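PDB 5E7G: IPT/TIG domain-containing protein BACOVA_02650, which binds xyloglucan at the cell surface, probably before the polysaccharide is carried into the periplasm for degradation. Local coordinates for residues A[313-318]-A[448-453]; A[204-209]-A[359-364]. One frame throughout, in Å; residues are numbered along the deposited sequence.

Interaction 1: residues A[313-318]-A[448-453]. With CA (calcium ion), chain C.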
loop_
_atom_site.group_PDB
_atom_site.type_symbol
_atom_site.label_atom_id
_atom_site.label_comp_id
_atom_site.label_asym_id
_atom_site.label_seq_id
_atom_site.Cartn_x
_atom_site.Cartn_y
_atom_site.Cartn_z
ATOM N N VAL A 313 2.142 -30.469 -13.960
ATOM C CA VAL A 313 0.941 -29.969 -14.618
ATOM C C VAL A 313 1.302 -29.119 -15.839
ATOM O O VAL A 313 2.417 -28.589 -15.941
ATOM C CB VAL A 313 0.078 -29.144 -13.653
ATOM C CG1 VAL A 313 -0.521 -30.053 -12.568
ATOM C CG2 VAL A 313 0.897 -28.022 -13.031
ATOM N N SER A 314 0.361 -29.010 -16.773
ATOM C CA SER A 314 0.568 -28.200 -17.968
ATOM C C SER A 314 -0.742 -27.857 -18.661
ATOM O O SER A 314 -1.700 -28.621 -18.603
ATOM C CB SER A 314 1.486 -28.925 -18.960
ATOM O OG SER A 314 0.838 -30.037 -19.555
ATOM N N ASN A 315 -0.770 -26.702 -19.320
ATOM C CA ASN A 315 -1.866 -26.358 -20.220
ATOM C C ASN A 315 -1.637 -26.976 -21.600
ATOM O O ASN A 315 -0.974 -26.391 -22.465
ATOM C CB ASN A 315 -2.014 -24.847 -20.338
ATOM C CG ASN A 315 -2.628 -24.221 -19.102
ATOM O OD1 ASN A 315 -2.797 -24.871 -18.069
ATOM N ND2 ASN A 315 -2.961 -22.941 -19.202
ATOM N N GLY A 316 -2.190 -28.168 -21.798
ATOM C CA GLY A 316 -1.974 -28.906 -23.023
ATOM C C GLY A 316 -0.515 -29.272 -23.192
ATOM O O GLY A 316 0.158 -29.670 -22.236
ATOM N N THR A 317 -0.029 -29.151 -24.418
ATOM C CA THR A 317 1.362 -29.445 -24.715
ATOM C C THR A 317 2.240 -28.239 -24.395
ATOM O O THR A 317 1.807 -27.095 -24.508
ATOM C CB THR A 317 1.527 -29.852 -26.190
ATOM O OG1 THR A 317 0.885 -31.119 -26.388
ATOM C CG2 THR A 317 3.015 -29.953 -26.592
ATOM N N CYS A 318 3.471 -28.513 -23.978
ATOM C CA CYS A 318 4.440 -27.467 -23.681
ATOM C C CYS A 318 5.819 -27.886 -24.183
ATOM O O CYS A 318 6.104 -29.076 -24.313
ATOM C CB CYS A 318 4.475 -27.174 -22.176
ATOM S SG CYS A 318 5.119 -28.521 -21.165
ATOM N N PHE A 448 8.578 -24.624 -21.346
ATOM C CA PHE A 448 8.013 -23.339 -21.763
ATOM C C PHE A 448 6.591 -23.490 -22.287
ATOM O O PHE A 448 6.282 -24.478 -22.951
ATOM C CB PHE A 448 8.860 -22.695 -22.875
ATOM C CG PHE A 448 10.268 -22.370 -22.482
ATOM C CD1 PHE A 448 11.288 -23.277 -22.700
ATOM C CD2 PHE A 448 10.585 -21.135 -21.936
ATOM C CE1 PHE A 448 12.601 -22.964 -22.361
ATOM C CE2 PHE A 448 11.891 -20.822 -21.592
ATOM C CZ PHE A 448 12.899 -21.744 -21.809
ATOM N N ASP A 449 5.747 -22.491 -22.049
ATOM C CA ASP A 449 4.396 -22.504 -22.603
ATOM C C ASP A 449 3.783 -21.105 -22.595
ATOM O O ASP A 449 4.206 -20.236 -21.840
ATOM C CB ASP A 449 3.509 -23.479 -21.801
ATOM C CG ASP A 449 2.377 -24.095 -22.628
ATOM O OD1 ASP A 449 2.028 -23.552 -23.696
ATOM O OD2 ASP A 449 1.813 -25.132 -22.194
ATOM N N ASN A 450 2.773 -20.911 -23.434
ATOM C CA ASN A 450 1.938 -19.710 -23.416
ATOM C C ASN A 450 2.704 -18.397 -23.641
ATOM O O ASN A 450 2.522 -17.414 -22.910
ATOM C CB ASN A 450 1.163 -19.644 -22.098
ATOM C CG ASN A 450 0.128 -20.758 -21.980
ATOM O OD1 ASN A 450 -0.432 -21.200 -22.984
ATOM N ND2 ASN A 450 -0.129 -21.218 -20.755
ATOM N N PHE A 451 3.542 -18.379 -24.670
ATOM C CA PHE A 451 4.176 -17.141 -25.081
ATOM C C PHE A 451 3.072 -16.162 -25.448
ATOM O O PHE A 451 2.135 -16.506 -26.170
ATOM C CB PHE A 451 5.126 -17.367 -26.255
ATOM C CG PHE A 451 6.331 -18.188 -25.907
ATOM C CD1 PHE A 451 7.491 -17.577 -25.479
ATOM C CD2 PHE A 451 6.300 -19.573 -26.004
ATOM C CE1 PHE A 451 8.606 -18.318 -25.161
ATOM C CE2 PHE A 451 7.416 -20.330 -25.690
ATOM C CZ PHE A 451 8.579 -19.693 -25.265
ATOM N N ARG A 452 3.177 -14.952 -24.918
ATOM C CA ARG A 452 2.153 -13.943 -25.103
ATOM C C ARG A 452 2.776 -12.548 -25.082
ATOM O O ARG A 452 3.794 -12.328 -24.426
ATOM C CB ARG A 452 1.077 -14.081 -24.021
ATOM C CG ARG A 452 1.618 -14.064 -22.593
ATOM C CD ARG A 452 0.651 -14.749 -21.618
ATOM N NE ARG A 452 1.052 -14.599 -20.219
ATOM C CZ ARG A 452 1.769 -15.480 -19.527
ATOM N NH1 ARG A 452 2.185 -16.608 -20.086
ATOM N NH2 ARG A 452 2.067 -15.233 -18.258
ATOM N N ILE A 453 2.166 -11.624 -25.822
ATOM C CA ILE A 453 2.605 -10.231 -25.866
ATOM C C ILE A 453 1.488 -9.342 -25.337
ATOM O O ILE A 453 0.373 -9.351 -25.856
ATOM C CB ILE A 453 3.011 -9.785 -27.305
ATOM C CG1 ILE A 453 4.268 -10.539 -27.755
ATOM C CG2 ILE A 453 3.268 -8.266 -27.371
ATOM C CD1 ILE A 453 4.627 -10.331 -29.221
HETATM CA CA CA C . 0.395 -25.248 -24.065
HETATM O O HOH W 1 -3.592 -21.305 -21.834
HETATM O O HOH W 2 -1.182 -23.566 -23.477
#

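Interaction 2: residues A[204-209]-A[359-364]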
loop_
_atom_site.group_PDB
_atom_site.type_symbol
_atom_site.label_atom_id
_atom_site.label_comp_id
_atom_site.label_asym_id
_atom_site.label_seq_id
_atom_site.Cartn_x
_atom_site.Cartn_y
_atom_site.Cartn_z
ATOM N N VAL A 204 0.020 -9.800 -8.975
ATOM C CA VAL A 204 -0.476 -11.155 -9.159
ATOM C C VAL A 204 0.666 -12.016 -9.694
ATOM O O VAL A 204 1.474 -11.552 -10.489
ATOM C CB VAL A 204 -1.698 -11.192 -10.113
ATOM C CG1 VAL A 204 -2.272 -12.591 -10.189
ATOM C CG2 VAL A 204 -2.778 -10.218 -9.640
ATOM N N SER A 205 0.738 -13.266 -9.246
ATOM C CA SER A 205 1.880 -14.122 -9.551
ATOM C C SER A 205 2.075 -14.341 -11.047
ATOM O O SER A 205 3.188 -14.590 -11.509
ATOM C CB SER A 205 1.717 -15.472 -8.853
ATOM O OG SER A 205 0.659 -16.229 -9.425
ATOM N N SER A 206 0.986 -14.248 -11.799
ATOM C CA SER A 206 1.035 -14.492 -13.234
ATOM C C SER A 206 -0.244 -14.007 -13.905
ATOM O O SER A 206 -1.265 -13.802 -13.248
ATOM C CB SER A 206 1.248 -15.979 -13.504
ATOM O OG SER A 206 1.281 -16.261 -14.892
ATOM N N THR A 207 -0.180 -13.821 -15.217
ATOM C CA THR A 207 -1.346 -13.437 -15.992
ATOM C C THR A 207 -1.949 -14.670 -16.656
ATOM O O THR A 207 -3.079 -14.625 -17.140
ATOM C CB THR A 207 -1.004 -12.382 -17.079
ATOM O OG1 THR A 207 0.047 -12.879 -17.919
ATOM C CG2 THR A 207 -0.575 -11.082 -16.430
ATOM N N MET A 208 -1.193 -15.767 -16.682
ATOM C CA MET A 208 -1.691 -17.019 -17.247
ATOM C C MET A 208 -1.115 -18.232 -16.517
ATOM O O MET A 208 -0.398 -19.049 -17.105
ATOM C CB MET A 208 -1.368 -17.098 -18.739
ATOM C CG MET A 208 -2.122 -18.212 -19.462
ATOM S SD MET A 208 -2.204 -17.964 -21.241
ATOM C CE MET A 208 -3.194 -16.472 -21.336
ATOM N N PRO A 209 -1.443 -18.357 -15.224
ATOM C CA PRO A 209 -0.988 -19.520 -14.454
ATOM C C PRO A 209 -1.548 -20.823 -15.006
ATOM O O PRO A 209 -2.684 -20.879 -15.477
ATOM C CB PRO A 209 -1.513 -19.249 -13.041
ATOM C CG PRO A 209 -2.628 -18.262 -13.217
ATOM C CD PRO A 209 -2.246 -17.426 -14.413
ATOM N N GLN A 359 5.730 -12.273 -22.385
ATOM C CA GLN A 359 5.600 -13.117 -21.201
ATOM C C GLN A 359 5.488 -14.580 -21.607
ATOM O O GLN A 359 5.020 -14.900 -22.699
ATOM C CB GLN A 359 4.375 -12.718 -20.375
ATOM C CG GLN A 359 4.486 -11.384 -19.670
ATOM C CD GLN A 359 3.230 -11.045 -18.884
ATOM O OE1 GLN A 359 2.129 -11.446 -19.263
ATOM N NE2 GLN A 359 3.389 -10.317 -17.779
ATOM N N PHE A 360 5.930 -15.468 -20.729
ATOM C CA PHE A 360 5.688 -16.894 -20.911
ATOM C C PHE A 360 5.820 -17.627 -19.575
ATOM O O PHE A 360 6.474 -17.137 -18.653
ATOM C CB PHE A 360 6.647 -17.476 -21.956
ATOM C CG PHE A 360 8.100 -17.192 -21.679
ATOM C CD1 PHE A 360 8.691 -16.012 -22.113
ATOM C CD2 PHE A 360 8.878 -18.112 -21.001
ATOM C CE1 PHE A 360 10.026 -15.752 -21.860
ATOM C CE2 PHE A 360 10.222 -17.856 -20.744
ATOM C CZ PHE A 360 10.795 -16.672 -21.179
ATOM N N GLU A 361 5.180 -18.786 -19.466
ATOM C CA GLU A 361 5.325 -19.609 -18.278
ATOM C C GLU A 361 6.534 -20.501 -18.458
ATOM O O GLU A 361 6.718 -21.108 -19.516
ATOM C CB GLU A 361 4.075 -20.452 -18.012
ATOM C CG GLU A 361 2.825 -19.645 -17.734
ATOM C CD GLU A 361 2.994 -18.654 -16.599
ATOM O OE1 GLU A 361 3.223 -19.072 -15.443
ATOM O OE2 GLU A 361 2.884 -17.448 -16.873
ATOM N N CYS A 362 7.351 -20.565 -17.416
ATOM C CA CYS A 362 8.565 -21.363 -17.428
ATOM C C CYS A 362 8.645 -22.253 -16.191
ATOM O O CYS A 362 8.192 -21.874 -15.106
ATOM C CB CYS A 362 9.797 -20.456 -17.509
ATOM S SG CYS A 362 11.327 -21.345 -17.780
ATOM N N PHE A 363 9.209 -23.440 -16.372
ATOM C CA PHE A 363 9.419 -24.372 -15.279
ATOM C C PHE A 363 10.855 -24.846 -15.311
ATOM O O PHE A 363 11.283 -25.449 -16.291
ATOM C CB PHE A 363 8.465 -25.567 -15.389
ATOM C CG PHE A 363 8.613 -26.581 -14.276
ATOM C CD1 PHE A 363 9.658 -27.491 -14.277
ATOM C CD2 PHE A 363 7.683 -26.639 -13.243
ATOM C CE1 PHE A 363 9.784 -28.437 -13.255
ATOM C CE2 PHE A 363 7.800 -27.581 -12.218
ATOM C CZ PHE A 363 8.845 -28.479 -12.223
ATOM N N VAL A 364 11.586 -24.579 -14.231
ATOM C CA VAL A 364 12.968 -25.032 -14.083
ATOM C C VAL A 364 13.050 -26.095 -12.995
ATOM O O VAL A 364 12.706 -25.835 -11.844
ATOM C CB VAL A 364 13.916 -23.856 -13.731
ATOM C CG1 VAL A 364 15.369 -24.329 -13.654
ATOM C CG2 VAL A 364 13.765 -22.739 -14.749
#

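Interaction 1: residues A[313-318]-A[448-453]
The carboxylate of Asp-449 and the backbone carbonyls of Asn-315 and Thr-317 converge on one calcium ion. Both carboxylate oxygens of Asp-449, OD1 and OD2, bind the metal at 2.4 Å, and with CG roughly anti to the backbone N (chi1 -151°) the group reaches from the strand toward the loop. Asp-449 OD2 thereby lies 3.0 Å from Thr-317 O, an oxygen-to-oxygen approach that the cation between them makes tolerable. Gly-316, with its positive phi, turns the chain between the two carbonyls, and Ser-314 OG donates to Gly-316 O (2.8 Å) in the carbonyl plane, bracing this turn from within. Asn-288 O and Asp-290 OD2, on a neighbouring loop, and one water complete seven coordinating atoms.

That water also donates to Asn-450 OD1, a short bond that the metal's pull on the water may favour. A second water accepts from Asn-315 ND2 and gives a weak, long bond to the same Asn-450 oxygen. The two asparagine side chains cross at about a right angle, amide planes 63° apart, with Asn-315 ND2 3.7 Å from Asn-450 ND2; the latter nitrogen is buried without a polar partner in the model. Asn-315 OD1 instead accepts from Val-211 N. Beside the ion, Cys-318 CB packs 3.3 Å from Phe-448 O, where the loop runs into strand 318-322, a neighbour of strand 442-455. Farther along, Arg-452 NH1 reaches back to Asn-450 O at 3.0 Å, the oxygen near its guanidinium plane.

None of the metal ligands belongs to the glycan pocket, which is consistent with a structural calcium site fastening loops to one sheet of a beta-sandwich, as in many carbohydrate-binding modules.

Interaction 2: residues A[204-209]-A[359-364]
Ser-206 OG donates to Glu-361 OE2 at 2.8 Å, coming from above the carboxylate plane, 42° out of it. The serine holds OG anti to the backbone N (chi1 179°), which carries the hydroxyl across to strand 356-364 while leaving it able to accept from Met-208 N (3.1 Å). That second bond makes an ST turn, so the hydroxyl both gives and accepts, which sets its rotation. Glu-361 OE2 has a stronger partner in Arg-452 NH2, a salt bridge that probably keeps the buried carboxylate charged.

Next, Thr-207 OG1 lies 2.9 Å from Gln-359 OE1, the two side chains crossing at about a right angle; the threonine oxygen also meets Arg-452 NE. Gln-359 runs extended beyond CG to deliver its amide oxygen to this spot. The segment belongs to the third IPT/TIG domain and the strand to the xyloglucan-binding domain, so these polar side chains line a buried interdomain interface, where Gln-405 also takes Thr-207 N.

At Met-208 the backbone does the touching: its O rests 3.3 Å from Glu-361 CG. A bend at chi2 (-55°) folds the glutamate here, bringing its carboxylate back to the serine. Pro-209 follows with a lighter approach, CA 4.3 Å from Glu-361 OE1, while its O bonds Tyr-280 OH.

How the interactions relate
From the N terminus the chain first passes 204-209, in the third IPT/TIG domain, then 313-318 and 359-364, and last 448-453, all three in the xyloglucan-binding domain. Interaction 2 closes its loop at 359-364, after interaction 1 has opened at 313-318; interaction 1 closes only at 448-453, so the two loops cross. They meet in one antiparallel sheet, where strands 356-364 and 442-455 are neighbours: Arg-452 O probably accepts from Gln-359 N at 2.8 Å, and Phe-448 CE2 packs 3.5 Å from Phe-360 CE2. Interaction 1 ties a metal-binding loop to this sheet, interaction 2 the preceding domain.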